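Local coordinates for protein 2-Cys Peroxiredoxin (Plasmodium vivax SaI-1, PDB 2I81) that probably reduces hydrogen peroxide and organic hydroperoxides through a reactive cysteine thiol, as other 2-Cys peroxiredoxins do, at residues K25-F30 and G152-L157. Sequence-based numbering, arbitrary orientation.
Sequences KEAPFF and GIVQHL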
ATOM      1  N   LYS A  25      11.938  -6.736 -30.042  1.00 26.43           N
ATOM      2  CA  LYS A  25      10.793  -7.354 -29.387  1.00 30.09           C
ATOM      3  C   LYS A  25       9.503  -7.027 -30.137  1.00 29.05           C
ATOM      4  O   LYS A  25       9.525  -6.324 -31.152  1.00 31.17           O
ATOM      5  CB  LYS A  25      10.713  -6.916 -27.920  1.00 27.66           C
ATOM      6  CG  LYS A  25      11.722  -7.618 -27.008  1.00 33.32           C
ATOM      7  CD  LYS A  25      11.821  -6.963 -25.631  1.00 37.26           C
ATOM      8  CE  LYS A  25      10.578  -7.278 -24.767  1.00 45.52           C
ATOM      9  NZ  LYS A  25      10.839  -6.680 -23.311  1.00 44.48           N
ATOM     10  N   GLU A  26       8.388  -7.551 -29.636  1.00 29.69           N
ATOM     11  CA  GLU A  26       7.083  -7.399 -30.274  1.00 29.34           C
ATOM     12  C   GLU A  26       6.628  -5.940 -30.319  1.00 28.21           C
ATOM     13  O   GLU A  26       6.639  -5.242 -29.301  1.00 28.17           O
ATOM     14  CB  GLU A  26       6.050  -8.266 -29.549  1.00 29.27           C
ATOM     15  CG  GLU A  26       4.613  -8.126 -30.049  1.00 29.26           C
ATOM     16  CD  GLU A  26       3.612  -8.877 -29.186  1.00 31.44           C
ATOM     17  OE1 GLU A  26       2.408  -8.844 -29.517  1.00 37.22           O
ATOM     18  OE2 GLU A  26       4.018  -9.498 -28.182  1.00 35.86           O
ATOM     19  N   ALA A  27       6.242  -5.496 -31.515  1.00 26.39           N
ATOM     20  CA  ALA A  27       5.688  -4.162 -31.722  1.00 23.31           C
ATOM     21  C   ALA A  27       4.339  -4.033 -31.018  1.00 23.00           C
ATOM     22  O   ALA A  27       3.489  -4.919 -31.147  1.00 23.60           O
ATOM     23  CB  ALA A  27       5.535  -3.880 -33.209  1.00 22.60           C
ATOM     24  N   PRO A  28       4.144  -2.936 -30.260  1.00 23.67           N
ATOM     25  CA  PRO A  28       2.871  -2.694 -29.583  1.00 24.11           C
ATOM     26  C   PRO A  28       1.728  -2.566 -30.581  1.00 25.12           C
ATOM     27  O   PRO A  28       1.864  -1.882 -31.600  1.00 26.11           O
ATOM     28  CB  PRO A  28       3.101  -1.361 -28.860  1.00 24.52           C
ATOM     29  CG  PRO A  28       4.579  -1.235 -28.744  1.00 20.83           C
ATOM     30  CD  PRO A  28       5.117  -1.862 -29.987  1.00 23.48           C
ATOM     31  N   PHE A  29       0.618  -3.234 -30.279  1.00 25.82           N
ATOM     32  CA  PHE A  29      -0.561  -3.240 -31.138  1.00 24.86           C
ATOM     33  C   PHE A  29      -1.164  -1.842 -31.276  1.00 24.19           C
ATOM     34  O   PHE A  29      -1.164  -1.059 -30.323  1.00 24.02           O
ATOM     35  CB  PHE A  29      -1.599  -4.222 -30.577  1.00 24.59           C
ATOM     36  CG  PHE A  29      -2.945  -4.138 -31.242  1.00 28.08           C
ATOM     37  CD1 PHE A  29      -3.202  -4.842 -32.415  1.00 28.45           C
ATOM     38  CD2 PHE A  29      -3.961  -3.359 -30.692  1.00 27.42           C
ATOM     39  CE1 PHE A  29      -4.447  -4.766 -33.033  1.00 29.36           C
ATOM     40  CE2 PHE A  29      -5.207  -3.275 -31.303  1.00 27.53           C
ATOM     41  CZ  PHE A  29      -5.452  -3.981 -32.475  1.00 26.94           C
ATOM     42  N   PHE A  30      -1.666  -1.537 -32.470  1.00 24.47           N
ATOM     43  CA  PHE A  30      -2.433  -0.315 -32.697  1.00 24.61           C
ATOM     44  C   PHE A  30      -3.589  -0.545 -33.666  1.00 26.60           C
ATOM     45  O   PHE A  30      -3.534  -1.427 -34.523  1.00 28.13           O
ATOM     46  CB  PHE A  30      -1.535   0.834 -33.183  1.00 22.32           C
ATOM     47  CG  PHE A  30      -0.886   0.585 -34.517  1.00 20.34           C
ATOM     48  CD1 PHE A  30       0.388   0.033 -34.589  1.00 22.51           C
ATOM     49  CD2 PHE A  30      -1.543   0.912 -35.702  1.00 19.42           C
ATOM     50  CE1 PHE A  30       0.997  -0.198 -35.820  1.00 24.12           C
ATOM     51  CE2 PHE A  30      -0.944   0.682 -36.937  1.00 23.12           C
ATOM     52  CZ  PHE A  30       0.328   0.127 -36.995  1.00 19.94           C
ATOM     53  N   GLY A 152       6.004  -9.259 -36.790  1.00 28.16           N
ATOM     54  CA  GLY A 152       5.551  -8.226 -35.862  1.00 28.44           C
ATOM     55  C   GLY A 152       6.599  -7.823 -34.840  1.00 29.18           C
ATOM     56  O   GLY A 152       6.260  -7.427 -33.724  1.00 30.19           O
ATOM     57  N   ILE A 153       7.870  -7.922 -35.224  1.00 27.72           N
ATOM     58  CA  ILE A 153       8.992  -7.584 -34.343  1.00 27.17           C
ATOM     59  C   ILE A 153       9.690  -6.308 -34.826  1.00 27.03           C
ATOM     60  O   ILE A 153      10.016  -6.186 -36.010  1.00 26.22           O
ATOM     61  CB  ILE A 153      10.016  -8.753 -34.246  1.00 28.18           C
ATOM     62  CG1 ILE A 153       9.343 -10.015 -33.683  1.00 28.56           C
ATOM     63  CG2 ILE A 153      11.226  -8.360 -33.389  1.00 27.20           C
ATOM     64  CD1 ILE A 153      10.097 -11.309 -33.961  1.00 28.18           C
ATOM     65  N   VAL A 154       9.908  -5.365 -33.908  1.00 25.95           N
ATOM     66  CA  VAL A 154      10.611  -4.119 -34.223  1.00 24.36           C
ATOM     67  C   VAL A 154      12.097  -4.391 -34.444  1.00 25.13           C
ATOM     68  O   VAL A 154      12.782  -4.903 -33.557  1.00 25.39           O
ATOM     69  CB  VAL A 154      10.431  -3.045 -33.116  1.00 24.70           C
ATOM     70  CG1 VAL A 154      11.206  -1.773 -33.457  1.00 21.17           C
ATOM     71  CG2 VAL A 154       8.963  -2.721 -32.920  1.00 22.84           C
ATOM     72  N   GLN A 155      12.582  -4.048 -35.633  1.00 24.57           N
ATOM     73  CA  GLN A 155      13.983  -4.260 -35.988  1.00 23.80           C
ATOM     74  C   GLN A 155      14.785  -2.965 -35.965  1.00 24.10           C
ATOM     75  O   GLN A 155      16.016  -2.992 -35.889  1.00 23.25           O
ATOM     76  CB  GLN A 155      14.093  -4.910 -37.370  1.00 23.08           C
ATOM     77  CG  GLN A 155      13.529  -6.322 -37.460  1.00 22.51           C
ATOM     78  CD  GLN A 155      14.268  -7.318 -36.582  1.00 22.81           C
ATOM     79  OE1 GLN A 155      15.487  -7.242 -36.417  1.00 29.79           O
ATOM     80  NE2 GLN A 155      13.528  -8.266 -36.019  1.00 25.67           N
ATOM     81  N   HIS A 156      14.083  -1.837 -36.025  1.00 23.05           N
ATOM     82  CA  HIS A 156      14.728  -0.541 -36.165  1.00 22.59           C
ATOM     83  C   HIS A 156      13.871   0.575 -35.583  1.00 23.05           C
ATOM     84  O   HIS A 156      12.649   0.594 -35.752  1.00 23.01           O
ATOM     85  CB  HIS A 156      15.032  -0.278 -37.643  1.00 21.41           C
ATOM     86  CG  HIS A 156      15.545   1.099 -37.929  1.00 21.15           C
ATOM     87  ND1 HIS A 156      16.874   1.441 -37.802  1.00 24.22           N
ATOM     88  CD2 HIS A 156      14.909   2.213 -38.357  1.00 20.24           C
ATOM     89  CE1 HIS A 156      17.032   2.711 -38.130  1.00 20.86           C
ATOM     90  NE2 HIS A 156      15.854   3.203 -38.471  1.00 20.54           N
ATOM     91  N   LEU A 157      14.534   1.498 -34.893  1.00 22.00           N
ATOM     92  CA  LEU A 157      13.889   2.671 -34.325  1.00 23.23           C
ATOM     93  C   LEU A 157      14.766   3.895 -34.554  1.00 23.66           C
ATOM     94  O   LEU A 157      15.972   3.859 -34.306  1.00 24.25           O
ATOM     95  CB  LEU A 157      13.627   2.468 -32.827  1.00 21.35           C
ATOM     96  CG  LEU A 157      13.009   3.611 -32.010  1.00 24.87           C
ATOM     97  CD1 LEU A 157      11.585   3.926 -32.458  1.00 24.45           C
ATOM     98  CD2 LEU A 157      13.040   3.276 -30.526  1.00 25.34           C
TER
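E26 and I153 face each other as a lone antiparallel bridge, a non-hydrogen-bonded pair with CA atoms 4.5 Å apart. The bridge ties the N-terminal loop of this thioredoxin-like peroxiredoxin fold to the start of strand 154-160. Two backbone hydrogen bonds flank the pair. V154 N donates to K25 O at 2.9 Å, nearly in line with the carbonyl (163° at the oxygen). A27 N donates to G152 O, also at 2.9 Å and almost straight (171° at the hydrogen), but tilted from the carbonyl plane. Each acceptor also has a CA-H contact: I153 CA lies 3.5 Å from K25 O, and E26 CA lies 3.5 Å from G152 O. G152 has a positive phi and sits at the end of the hairpin turn that leads from strand 140-148 into strand 154-160. In that turn D149 accepts a hydrogen bond from I153 N and another from the Q155 side chain.

The side chains of K25 and E26 start off away from 152-157, while the A27 methyl points toward it. This methyl meets one branch of V154, with A27 CB 3.6 Å from V154 CG2. V154 CG1 is anti to the backbone N (chi1 179°), which leaves CG2 beside that N and next to the loop. I148 and V146 of strand 140-148 and Y22 extend this apolar patch. Farther along, H156 and L157 pair in an antiparallel ladder with a strand of a neighbouring subunit, so the sheet runs on across the interface. On I153, CG2 is the branch that meets the loop: it packs 3.5 Å from K25 O and 3.8 Å from K25 N.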